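Local coordinates for protein glycerol-3-phosphate dehydrogenase [NAD(+)] 1 (Saccharomyces cerevisiae, PDB 4FGW) that catalyses the NAD-dependent interconversion of dihydroxyacetone phosphate and sn-glycerol 3-phosphate, driving glycerol accumulation when yeast cells face hyperosmotic stress, at residues A300-I303 with T304-G308; R310-K313 with V314-M318; A182-A185 with T186-A189; E289-Y292 with Y293-A297; Q269-G272 with L273-I277. All blocks are in the same frame, centred on the assembly; numbering follows the deposited sequence.

Interaction 1. Residues A300-I303 with T304-G308; sequences ADLI and TTCAG
Thr305 turns back on the preceding turn of its helix and grips the carbonyl oxygen of Asp301 twice. Its hydroxyl OG1 donates to Asp301 O at 2.7 Å, while its backbone N reaches the same Asp301 O at 3.2 Å, the two donors coming from opposite faces of the carbonyl plane. The hydroxyl gets there because OG1 lies beside its own backbone N (chi1 -54°), a setting from which a helical threonine hydroxyl can reach the carbonyl one turn back. With its proton spent there, OG1 is also hydrogen-bonded to NZ of Lys245, the probable proton acceptor. A valine here would probably cost the second bond to Asp301 O and leave NZ of Lys245 without this partner. One turn back, the carboxylate of Asp301 crosses the methyl of Thr304, OD1 lying 3.6 Å from CG2, while Asp301 OD2 forms a salt bridge with Lys152, a likely substrate-binding residue. Aspartate suits this place because its short carboxylate can pair with Lys152 while the chain stays close to the helix. On another side of the helix Leu302 CD1 meets Cys306 SG at 4.0 Å, a pairing of compact, apolar groups. Helix 296-307 runs between its neighbours: Leu302 packs on Val248 of helix 235-257 and on Leu273 and Ile276 of helix 261-283, while Ile303 touches Gln269 of the second subunit.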
loop_
_atom_site.group_PDB
_atom_site.type_symbol
_atom_site.label_atom_id
_atom_site.label_comp_id
_atom_site.label_asym_id
_atom_site.label_seq_id
_atom_site.Cartn_x
_atom_site.Cartn_y
_atom_site.Cartn_z
ATOM N N ALA A 300 3.049 -1.755 -4.712
ATOM C CA ALA A 300 3.939 -0.598 -4.903
ATOM C C ALA A 300 3.475 0.282 -6.075
ATOM O O ALA A 300 3.407 1.511 -5.933
ATOM C CB ALA A 300 5.379 -1.055 -5.109
ATOM N N ASP A 301 3.079 -0.346 -7.198
ATOM C CA ASP A 301 2.593 0.409 -8.346
ATOM C C ASP A 301 1.285 1.123 -8.042
ATOM O O ASP A 301 1.089 2.260 -8.481
ATOM C CB ASP A 301 2.520 -0.447 -9.611
ATOM C CG ASP A 301 2.721 0.360 -10.877
ATOM O OD1 ASP A 301 3.035 1.557 -10.772
ATOM O OD2 ASP A 301 2.564 -0.208 -11.971
ATOM N N LEU A 302 0.425 0.483 -7.236
ATOM C CA LEU A 302 -0.826 1.077 -6.772
ATOM C C LEU A 302 -0.530 2.315 -5.890
ATOM O O LEU A 302 -1.103 3.378 -6.115
ATOM C CB LEU A 302 -1.643 0.030 -5.992
ATOM C CG LEU A 302 -3.012 0.478 -5.462
ATOM C CD1 LEU A 302 -3.996 0.734 -6.611
ATOM C CD2 LEU A 302 -3.577 -0.534 -4.490
ATOM N N ILE A 303 0.379 2.165 -4.900
ATOM C CA ILE A 303 0.773 3.235 -3.984
ATOM C C ILE A 303 1.286 4.468 -4.737
ATOM O O ILE A 303 0.759 5.558 -4.531
ATOM C CB ILE A 303 1.749 2.733 -2.869
ATOM C CG1 ILE A 303 1.022 1.766 -1.908
ATOM C CG2 ILE A 303 2.370 3.924 -2.084
ATOM C CD1 ILE A 303 1.949 0.938 -0.949
ATOM N N THR A 304 2.276 4.293 -5.621
ATOM C CA THR A 304 2.844 5.404 -6.392
ATOM C C THR A 304 1.828 6.142 -7.262
ATOM O O THR A 304 1.857 7.374 -7.320
ATOM C CB THR A 304 4.143 4.999 -7.111
ATOM O OG1 THR A 304 4.841 6.190 -7.483
ATOM C CG2 THR A 304 3.913 4.112 -8.355
ATOM N N THR A 305 0.926 5.385 -7.914
ATOM C CA THR A 305 -0.115 5.902 -8.801
ATOM C C THR A 305 -1.135 6.728 -8.020
ATOM O O THR A 305 -1.514 7.811 -8.457
ATOM C CB THR A 305 -0.731 4.755 -9.611
ATOM O OG1 THR A 305 0.319 4.050 -10.279
ATOM C CG2 THR A 305 -1.753 5.240 -10.630
ATOM N N CYS A 306 -1.553 6.228 -6.859
ATOM C CA CYS A 306 -2.499 6.914 -5.998
ATOM C C CYS A 306 -1.881 8.115 -5.256
ATOM O O CYS A 306 -2.610 9.024 -4.875
ATOM C CB CYS A 306 -3.152 5.924 -5.044
ATOM S SG CYS A 306 -4.102 4.618 -5.872
ATOM N N ALA A 307 -0.542 8.139 -5.097
ATOM C CA ALA A 307 0.192 9.235 -4.452
ATOM C C ALA A 307 0.269 10.468 -5.363
ATOM O O ALA A 307 0.036 11.583 -4.901
ATOM C CB ALA A 307 1.593 8.782 -4.056
ATOM N N GLY A 308 0.590 10.254 -6.636
ATOM C CA GLY A 308 0.715 11.309 -7.633
ATOM C C GLY A 308 0.714 10.764 -9.045
ATOM O O GLY A 308 1.285 9.701 -9.309
#

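Interaction 2. Residues R310-K313 with V314-M318; sequences RNVK and VARLM
Val312 and Arg316, one turn apart on helix 310-320, lie side by side and point the same way, so that the arginine's flat head returns over the turn before it. The arginine chain bends at its third torsion (chi3 -82°), which folds the guanidinium back along the helix instead of letting it run outward. NH2 then rests against both valine methyls, 3.5 Å from Val312 CG2 and 3.7 Å from Val312 CG1. Val312 O lies over the centre of one guanidinium face, 4.3 Å from its plane; that oxygen is already bonded to Arg316 N at 2.9 Å. A branched valine suits this place because its two methyls give the NH2 end of the cation an apolar flank. Lys313 takes another course: its CG is anti to the backbone N (chi1 -161°) and the chain beyond is extended, leaving its NZ 6.7 Å from Arg316 NH1, so the like charges do not touch. On a different side of the helix, Val314 CG2 sits 3.4 Å from Arg310 O, in the first turn, where Arg310 and Asn311 probably bind substrate and Asn311 OD1 accepts from Gly340 N. Leu317 meets helix 325-333. Arg316 NE forms a salt bridge with Glu256 of helix 235-257, and a leucine in its place would probably leave that carboxylate without its mate. The guanidinium is thus flanked by methyls at its NH2 end and paired with Glu256 at NE, and this carboxylate probably also eases the nearness of Lys313.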
loop_
_atom_site.group_PDB
_atom_site.type_symbol
_atom_site.label_atom_id
_atom_site.label_comp_id
_atom_site.label_asym_id
_atom_site.label_seq_id
_atom_site.Cartn_x
_atom_site.Cartn_y
_atom_site.Cartn_z
ATOM N N ARG A 310 -1.390 11.456 -13.349
ATOM C CA ARG A 310 -2.470 11.962 -14.218
ATOM C C ARG A 310 -3.868 11.632 -13.708
ATOM O O ARG A 310 -4.711 12.527 -13.615
ATOM C CB ARG A 310 -2.317 11.439 -15.657
ATOM C CG ARG A 310 -1.102 11.968 -16.407
ATOM C CD ARG A 310 -1.037 11.423 -17.825
ATOM N NE ARG A 310 -0.667 10.005 -17.853
ATOM C CZ ARG A 310 0.572 9.551 -18.019
ATOM N NH1 ARG A 310 1.580 10.397 -18.194
ATOM N NH2 ARG A 310 0.811 8.246 -18.021
ATOM N N ASN A 311 -4.106 10.353 -13.379
ATOM C CA ASN A 311 -5.389 9.828 -12.908
ATOM C C ASN A 311 -5.854 10.442 -11.593
ATOM O O ASN A 311 -6.988 10.904 -11.523
ATOM C CB ASN A 311 -5.355 8.301 -12.849
ATOM C CG ASN A 311 -5.076 7.677 -14.193
ATOM O OD1 ASN A 311 -5.963 7.547 -15.034
ATOM N ND2 ASN A 311 -3.826 7.306 -14.437
ATOM N N VAL A 312 -4.979 10.478 -10.564
ATOM C CA VAL A 312 -5.294 11.068 -9.256
ATOM C C VAL A 312 -5.523 12.595 -9.358
ATOM O O VAL A 312 -6.484 13.101 -8.776
ATOM C CB VAL A 312 -4.316 10.613 -8.112
ATOM C CG1 VAL A 312 -2.911 11.164 -8.286
ATOM C CG2 VAL A 312 -4.857 10.961 -6.731
ATOM N N LYS A 313 -4.686 13.298 -10.162
ATOM C CA LYS A 313 -4.736 14.748 -10.391
ATOM C C LYS A 313 -6.047 15.191 -11.051
ATOM O O LYS A 313 -6.636 16.180 -10.603
ATOM C CB LYS A 313 -3.520 15.208 -11.221
ATOM C CG LYS A 313 -3.221 16.702 -11.140
ATOM C CD LYS A 313 -1.887 17.042 -11.796
ATOM C CE LYS A 313 -1.507 18.484 -11.560
ATOM N NZ LYS A 313 -0.116 18.773 -11.996
ATOM N N VAL A 314 -6.502 14.467 -12.107
ATOM C CA VAL A 314 -7.757 14.768 -12.825
ATOM C C VAL A 314 -8.948 14.606 -11.883
ATOM O O VAL A 314 -9.780 15.516 -11.779
ATOM C CB VAL A 314 -7.915 13.950 -14.142
ATOM C CG1 VAL A 314 -9.354 13.984 -14.668
ATOM C CG2 VAL A 314 -6.958 14.459 -15.211
ATOM N N ALA A 315 -8.985 13.463 -11.166
ATOM C CA ALA A 315 -10.021 13.095 -10.208
ATOM C C ALA A 315 -10.139 14.100 -9.063
ATOM O O ALA A 315 -11.249 14.403 -8.624
ATOM C CB ALA A 315 -9.734 11.714 -9.668
ATOM N N ARG A 316 -8.991 14.621 -8.598
ATOM C CA ARG A 316 -8.875 15.623 -7.536
ATOM C C ARG A 316 -9.518 16.950 -7.991
ATOM O O ARG A 316 -10.257 17.567 -7.222
ATOM C CB ARG A 316 -7.392 15.820 -7.179
ATOM C CG ARG A 316 -7.145 16.131 -5.723
ATOM C CD ARG A 316 -5.680 16.412 -5.461
ATOM N NE ARG A 316 -4.887 15.192 -5.297
ATOM C CZ ARG A 316 -3.764 14.929 -5.962
ATOM N NH1 ARG A 316 -3.297 15.792 -6.860
ATOM N NH2 ARG A 316 -3.100 13.803 -5.737
ATOM N N LEU A 317 -9.268 17.358 -9.255
ATOM C CA LEU A 317 -9.833 18.573 -9.838
ATOM C C LEU A 317 -11.341 18.431 -10.038
ATOM O O LEU A 317 -12.067 19.383 -9.756
ATOM C CB LEU A 317 -9.114 18.977 -11.139
ATOM C CG LEU A 317 -9.508 20.343 -11.745
ATOM C CD1 LEU A 317 -9.170 21.514 -10.811
ATOM C CD2 LEU A 317 -8.867 20.543 -13.092
ATOM N N MET A 318 -11.814 17.228 -10.462
ATOM C CA MET A 318 -13.240 16.910 -10.635
ATOM C C MET A 318 -14.001 17.191 -9.328
ATOM O O MET A 318 -15.112 17.715 -9.358
ATOM C CB MET A 318 -13.418 15.431 -11.005
ATOM C CG MET A 318 -13.242 15.125 -12.465
ATOM S SD MET A 318 -13.165 13.337 -12.755
ATOM C CE MET A 318 -14.880 12.880 -12.565
#

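Interaction 3. Residues A182-A185 with T186-A189; sequences ANIA and TEVA
Val188 lays its CG2 methyl against CB of Asn183, 3.9 Å away, where the loop following strand 175-180 of the Rossmann-type domain enters the short helix 185-189. The same methyl is 3.4 Å from Ile184 O, and it reaches both because CG2 stands beside the valine's backbone N, on the side facing the start of the helix. Ile184 is the N-cap residue, and its carbonyl opens the helical bonding: Val188 N donates to Ile184 O at 3.1 Å in a nearly straight bond (172°), and Glu187 N adds a weak one. The isoleucine side chain crosses its neighbours obliquely, CG2 lying 4.1 Å from Thr186 CB and CD1 coming up to the carboxylate of Glu187. It thus puts hydrocarbon over the first turn, and it also packs on Asn263 of the second subunit. Asn183 suits the loop because its amide can bond to backbone: ND2 donates to Glu195 O, tying the segment to strand 194-199. Its side chain also touches Trp45, a probable NAD-binding residue of helix 44-59. Ala185, itself probably part of the NAD site, brings only a methyl against Trp45, a small group fitting a place beside the likely cofactor-binding surface. The next helical bond runs from Ala189 N to Ala185 O at 2.9 Å, while Ala189 CB lies 3.3 Å from that same oxygen.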
loop_
_atom_site.group_PDB
_atom_site.type_symbol
_atom_site.label_atom_id
_atom_site.label_comp_id
_atom_site.label_asym_id
_atom_site.label_seq_id
_atom_site.Cartn_x
_atom_site.Cartn_y
_atom_site.Cartn_z
ATOM N N ALA A 182 6.622 -0.188 -9.972
ATOM C CA ALA A 182 6.467 1.222 -9.612
ATOM C C ALA A 182 7.736 1.961 -10.111
ATOM O O ALA A 182 8.748 2.081 -9.410
ATOM C CB ALA A 182 6.305 1.360 -8.106
ATOM N N ASN A 183 7.682 2.391 -11.369
ATOM C CA ASN A 183 8.801 3.052 -12.028
ATOM C C ASN A 183 8.389 3.941 -13.188
ATOM O O ASN A 183 7.311 3.776 -13.742
ATOM C CB ASN A 183 9.900 2.035 -12.453
ATOM C CG ASN A 183 9.405 0.833 -13.203
ATOM O OD1 ASN A 183 8.888 0.922 -14.315
ATOM N ND2 ASN A 183 9.579 -0.319 -12.614
ATOM N N ILE A 184 9.252 4.903 -13.522
ATOM C CA ILE A 184 9.126 5.889 -14.606
ATOM C C ILE A 184 10.464 5.833 -15.368
ATOM O O ILE A 184 11.525 5.835 -14.733
ATOM C CB ILE A 184 8.856 7.323 -14.025
ATOM C CG1 ILE A 184 7.524 7.392 -13.275
ATOM C CG2 ILE A 184 8.872 8.372 -15.112
ATOM C CD1 ILE A 184 7.417 8.513 -12.158
ATOM N N ALA A 185 10.414 5.789 -16.712
ATOM C CA ALA A 185 11.589 5.750 -17.586
ATOM C C ALA A 185 12.645 6.795 -17.215
ATOM O O ALA A 185 13.813 6.450 -17.063
ATOM C CB ALA A 185 11.164 5.928 -19.031
ATOM N N THR A 186 12.209 8.055 -17.022
ATOM C CA THR A 186 13.018 9.225 -16.651
ATOM C C THR A 186 13.867 9.003 -15.391
ATOM O O THR A 186 15.037 9.373 -15.378
ATOM C CB THR A 186 12.102 10.465 -16.622
ATOM O OG1 THR A 186 11.807 10.812 -17.979
ATOM C CG2 THR A 186 12.719 11.666 -15.908
ATOM N N GLU A 187 13.284 8.387 -14.357
ATOM C CA GLU A 187 13.978 8.113 -13.099
ATOM C C GLU A 187 14.950 6.943 -13.213
ATOM O O GLU A 187 16.067 7.046 -12.701
ATOM C CB GLU A 187 12.987 7.917 -11.941
ATOM C CG GLU A 187 12.276 9.200 -11.544
ATOM C CD GLU A 187 11.784 9.198 -10.113
ATOM O OE1 GLU A 187 12.385 9.916 -9.278
ATOM O OE2 GLU A 187 10.821 8.453 -9.817
ATOM N N VAL A 188 14.534 5.839 -13.886
ATOM C CA VAL A 188 15.383 4.654 -14.105
ATOM C C VAL A 188 16.627 5.065 -14.919
ATOM O O VAL A 188 17.734 4.640 -14.581
ATOM C CB VAL A 188 14.634 3.444 -14.756
ATOM C CG1 VAL A 188 15.550 2.226 -14.895
ATOM C CG2 VAL A 188 13.374 3.075 -13.989
ATOM N N ALA A 189 16.438 5.916 -15.962
ATOM C CA ALA A 189 17.508 6.435 -16.830
ATOM C C ALA A 189 18.501 7.277 -16.033
ATOM O O ALA A 189 19.702 7.099 -16.188
ATOM C CB ALA A 189 16.918 7.253 -17.972
#

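Interaction 4. Residues E289-Y292 with Y293-A297; sequences EETY and YQESA
The short helix 289-294 is part of the dimer interface of this homodimeric dehydrogenase, and Tyr293 folds back over its last turn to meet Glu289 and Glu290. CG stands between the backbone N and the carbonyl carbon (chi1 68°), a sterically demanding choice that sends the ring back over the preceding turn. CD1 comes within 3.3 Å of Glu289 O, CE1 lies 3.5 Å from Glu290 CA, and Glu290 O lies over one ring face, offset toward its rim. Glu290, bent at its second torsion, runs beside the tyrosine in the same direction, its CG 3.6 Å from Tyr293 OH, with carboxylate and ring planes 32° apart. Its aliphatic part also serves Gln294, whose NE2 lies 3.6 Å from Glu290 CB. A long residue with a hydrocarbon stem fits here, since it can line both neighbours. Gln294 N bonds to Glu290 O at 2.8 Å, whereas Glu295 N approaches Thr291 O at 3.2 Å from above the carbonyl plane as the chain leaves the helix. Tyrosine suits the interface because it offers both ring and hydroxyl: Tyr293 stacks on Tyr293 of the second subunit and its OH bonds to Glu289 of that subunit, a pairing returned in the other direction. Within the chain, Tyr292 packs on helices 261-283 and 235-257, while Glu295 OE1 bonds to Ser230 of strand 227-232.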
loop_
_atom_site.group_PDB
_atom_site.type_symbol
_atom_site.label_atom_id
_atom_site.label_comp_id
_atom_site.label_asym_id
_atom_site.label_seq_id
_atom_site.Cartn_x
_atom_site.Cartn_y
_atom_site.Cartn_z
ATOM N N GLU A 289 -2.400 -14.688 -5.348
ATOM C CA GLU A 289 -2.739 -13.535 -4.496
ATOM C C GLU A 289 -1.469 -12.792 -4.098
ATOM O O GLU A 289 -1.466 -11.566 -4.060
ATOM C CB GLU A 289 -3.451 -13.995 -3.214
ATOM C CG GLU A 289 -4.944 -14.169 -3.363
ATOM C CD GLU A 289 -5.742 -14.309 -2.080
ATOM O OE1 GLU A 289 -5.744 -13.355 -1.266
ATOM O OE2 GLU A 289 -6.426 -15.347 -1.926
ATOM N N GLU A 290 -0.391 -13.561 -3.829
ATOM C CA GLU A 290 0.948 -13.148 -3.420
ATOM C C GLU A 290 1.525 -12.058 -4.297
ATOM O O GLU A 290 2.056 -11.085 -3.779
ATOM C CB GLU A 290 1.895 -14.365 -3.378
ATOM C CG GLU A 290 1.690 -15.271 -2.171
ATOM C CD GLU A 290 0.563 -16.289 -2.245
ATOM O OE1 GLU A 290 0.425 -17.072 -1.279
ATOM O OE2 GLU A 290 -0.175 -16.316 -3.260
ATOM N N THR A 291 1.377 -12.200 -5.618
ATOM C CA THR A 291 1.848 -11.266 -6.643
ATOM C C THR A 291 1.373 -9.837 -6.373
ATOM O O THR A 291 2.164 -8.898 -6.460
ATOM C CB THR A 291 1.377 -11.778 -8.028
ATOM O OG1 THR A 291 1.812 -13.128 -8.191
ATOM C CG2 THR A 291 1.873 -10.929 -9.178
ATOM N N TYR A 292 0.086 -9.690 -6.035
ATOM C CA TYR A 292 -0.566 -8.405 -5.799
ATOM C C TYR A 292 -0.050 -7.629 -4.583
ATOM O O TYR A 292 0.084 -6.411 -4.668
ATOM C CB TYR A 292 -2.087 -8.586 -5.755
ATOM C CG TYR A 292 -2.635 -9.241 -7.002
ATOM C CD1 TYR A 292 -2.959 -8.487 -8.122
ATOM C CD2 TYR A 292 -2.820 -10.619 -7.068
ATOM C CE1 TYR A 292 -3.433 -9.085 -9.286
ATOM C CE2 TYR A 292 -3.304 -11.230 -8.224
ATOM C CZ TYR A 292 -3.610 -10.457 -9.331
ATOM O OH TYR A 292 -4.085 -11.039 -10.478
ATOM N N TYR A 293 0.256 -8.319 -3.473
ATOM C CA TYR A 293 0.752 -7.651 -2.267
ATOM C C TYR A 293 2.257 -7.775 -2.015
ATOM O O TYR A 293 2.786 -7.001 -1.227
ATOM C CB TYR A 293 -0.078 -8.033 -1.028
ATOM C CG TYR A 293 0.062 -9.474 -0.586
ATOM C CD1 TYR A 293 -0.787 -10.459 -1.077
ATOM C CD2 TYR A 293 1.009 -9.845 0.368
ATOM C CE1 TYR A 293 -0.679 -11.782 -0.653
ATOM C CE2 TYR A 293 1.136 -11.169 0.787
ATOM C CZ TYR A 293 0.283 -12.133 0.280
ATOM O OH TYR A 293 0.397 -13.436 0.695
ATOM N N GLN A 294 2.949 -8.729 -2.674
ATOM C CA GLN A 294 4.397 -8.937 -2.499
ATOM C C GLN A 294 5.253 -8.237 -3.539
ATOM O O GLN A 294 6.431 -7.998 -3.275
ATOM C CB GLN A 294 4.754 -10.431 -2.545
ATOM C CG GLN A 294 4.186 -11.275 -1.412
ATOM C CD GLN A 294 4.664 -12.710 -1.423
ATOM O OE1 GLN A 294 4.577 -13.410 -0.415
ATOM N NE2 GLN A 294 5.166 -13.202 -2.552
ATOM N N GLU A 295 4.699 -7.966 -4.743
ATOM C CA GLU A 295 5.481 -7.428 -5.857
ATOM C C GLU A 295 5.298 -5.952 -6.183
ATOM O O GLU A 295 4.247 -5.364 -5.890
ATOM C CB GLU A 295 5.322 -8.313 -7.122
ATOM C CG GLU A 295 5.552 -9.809 -6.899
ATOM C CD GLU A 295 6.905 -10.246 -6.371
ATOM O OE1 GLU A 295 7.901 -9.529 -6.611
ATOM O OE2 GLU A 295 6.978 -11.324 -5.742
ATOM N N SER A 296 6.346 -5.364 -6.811
ATOM C CA SER A 296 6.384 -3.973 -7.256
ATOM C C SER A 296 5.217 -3.671 -8.194
ATOM O O SER A 296 4.577 -2.629 -8.072
ATOM C CB SER A 296 7.713 -3.666 -7.943
ATOM O OG SER A 296 7.800 -2.291 -8.284
ATOM N N ALA A 297 4.926 -4.612 -9.103
ATOM C CA ALA A 297 3.845 -4.539 -10.080
ATOM C C ALA A 297 2.477 -4.390 -9.407
ATOM O O ALA A 297 1.607 -3.722 -9.960
ATOM C CB ALA A 297 3.860 -5.780 -10.938
#

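Interaction 5. Residues Q269-G272 with L273-I277; sequences QRVG and LGEII
With chi1 at 169° Val271 swings CG1 away from its own N, and Glu275, its CG beside its N (chi1 -77°) and its chain extended beyond, runs alongside it in the same direction, one turn further on helix 261-283. Valine CG1 ends 4.0 Å from Glu275 OE1, a loose flank contact. The carboxylate has stronger partners: OE1 and OE2 accept from the backbone N atoms of Leu362 and Phe363, at the start of helix 361-371. A glutamate suits a place facing the N-terminal end of that helix, whose dipole would probably favour its negative charge. Ordinary helical bonds link the turns, among them Leu273 N to Gln269 O at 2.8 Å and Glu275 N to Val271 O at 3.0 Å. Gly272 meets Ile276 through its carbonyl alone, and Ile276 goes on to pack on Leu302 of helix 296-307 and Leu244 of helix 235-257. Arg270 faces the second subunit, where NE makes a salt bridge with Glu195 and NH1 bonds to Gln294 O. At the closest side-chain approach of Ile276 to the preceding turn, CG1 lies 3.3 Å from Gly272 O, the oxygen that also accepts from Ile276 N at 2.9 Å.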
loop_
_atom_site.group_PDB
_atom_site.type_symbol
_atom_site.label_atom_id
_atom_site.label_comp_id
_atom_site.label_asym_id
_atom_site.label_seq_id
_atom_site.Cartn_x
_atom_site.Cartn_y
_atom_site.Cartn_z
ATOM N N GLN A 269 -7.360 2.728 -1.483
ATOM C CA GLN A 269 -6.232 1.906 -1.924
ATOM C C GLN A 269 -6.377 0.477 -1.411
ATOM O O GLN A 269 -6.142 -0.466 -2.166
ATOM C CB GLN A 269 -4.900 2.515 -1.484
ATOM C CG GLN A 269 -4.516 3.708 -2.345
ATOM C CD GLN A 269 -3.332 4.474 -1.829
ATOM O OE1 GLN A 269 -3.465 5.589 -1.331
ATOM N NE2 GLN A 269 -2.148 3.922 -1.990
ATOM N N ARG A 270 -6.836 0.314 -0.159
ATOM C CA ARG A 270 -7.068 -0.996 0.453
ATOM C C ARG A 270 -8.208 -1.723 -0.261
ATOM O O ARG A 270 -8.066 -2.902 -0.603
ATOM C CB ARG A 270 -7.380 -0.844 1.946
ATOM C CG ARG A 270 -7.590 -2.171 2.661
ATOM C CD ARG A 270 -8.354 -1.996 3.948
ATOM N NE ARG A 270 -9.750 -1.597 3.758
ATOM C CZ ARG A 270 -10.756 -2.441 3.556
ATOM N NH1 ARG A 270 -10.531 -3.744 3.466
ATOM N NH2 ARG A 270 -11.992 -1.988 3.427
ATOM N N VAL A 271 -9.330 -1.015 -0.490
ATOM C CA VAL A 271 -10.497 -1.562 -1.174
ATOM C C VAL A 271 -10.109 -1.909 -2.621
ATOM O O VAL A 271 -10.432 -3.002 -3.095
ATOM C CB VAL A 271 -11.739 -0.627 -1.048
ATOM C CG1 VAL A 271 -12.872 -1.050 -1.983
ATOM C CG2 VAL A 271 -12.239 -0.567 0.392
ATOM N N GLY A 272 -9.386 -0.997 -3.267
ATOM C CA GLY A 272 -8.883 -1.136 -4.630
ATOM C C GLY A 272 -7.980 -2.333 -4.813
ATOM O O GLY A 272 -8.213 -3.132 -5.721
ATOM N N LEU A 273 -6.986 -2.505 -3.912
ATOM C CA LEU A 273 -6.098 -3.677 -3.917
ATOM C C LEU A 273 -6.912 -4.973 -3.858
ATOM O O LEU A 273 -6.640 -5.886 -4.634
ATOM C CB LEU A 273 -5.050 -3.629 -2.779
ATOM C CG LEU A 273 -3.984 -4.752 -2.769
ATOM C CD1 LEU A 273 -3.081 -4.708 -4.017
ATOM C CD2 LEU A 273 -3.165 -4.708 -1.505
ATOM N N GLY A 274 -7.927 -5.014 -2.989
ATOM C CA GLY A 274 -8.820 -6.163 -2.847
ATOM C C GLY A 274 -9.563 -6.471 -4.132
ATOM O O GLY A 274 -9.700 -7.638 -4.503
ATOM N N GLU A 275 -9.998 -5.417 -4.852
ATOM C CA GLU A 275 -10.713 -5.552 -6.121
ATOM C C GLU A 275 -9.817 -5.996 -7.273
ATOM O O GLU A 275 -10.273 -6.735 -8.131
ATOM C CB GLU A 275 -11.537 -4.304 -6.441
ATOM C CG GLU A 275 -12.808 -4.265 -5.614
ATOM C CD GLU A 275 -13.816 -3.188 -5.934
ATOM O OE1 GLU A 275 -14.628 -2.865 -5.037
ATOM O OE2 GLU A 275 -13.813 -2.678 -7.078
ATOM N N ILE A 276 -8.532 -5.601 -7.252
ATOM C CA ILE A 276 -7.513 -6.012 -8.228
ATOM C C ILE A 276 -7.235 -7.517 -8.037
ATOM O O ILE A 276 -7.195 -8.253 -9.019
ATOM C CB ILE A 276 -6.230 -5.129 -8.123
ATOM C CG1 ILE A 276 -6.548 -3.651 -8.502
ATOM C CG2 ILE A 276 -5.096 -5.693 -9.005
ATOM C CD1 ILE A 276 -5.418 -2.598 -8.240
ATOM N N ILE A 277 -7.090 -7.973 -6.774
ATOM C CA ILE A 277 -6.873 -9.392 -6.443
ATOM C C ILE A 277 -8.058 -10.227 -6.934
ATOM O O ILE A 277 -7.861 -11.232 -7.625
ATOM C CB ILE A 277 -6.611 -9.590 -4.914
ATOM C CG1 ILE A 277 -5.292 -8.915 -4.487
ATOM C CG2 ILE A 277 -6.642 -11.078 -4.520
ATOM C CD1 ILE A 277 -5.180 -8.536 -3.019
#

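Overall arrangement
Interaction 1 is the hub, touching all four others beside the probable catalytic Lys245 and substrate-binding Lys152. Interaction 2 follows it in the chain, Cys306 O meeting Val312 CG2 at 3.5 Å, and brings in the likely ligand-binding Arg310 and Asn311. Interaction 3 belongs to the N-terminal, Rossmann-type part yet reaches the C-terminal helices: Ala182 CB packs 3.7 Å from Thr304 CG2, and Ala182 N lies 2.9 Å from Ser296 OG, a hydrogen bond joining interactions 3 and 4. Interactions 4 and 5, with centres about 12 Å apart, meet through Tyr292, packed on Ile276 and Ile277. Interactions 1, 3, 4 and 5 also touch the second subunit, placing the probable active-site region close to the dimer interface.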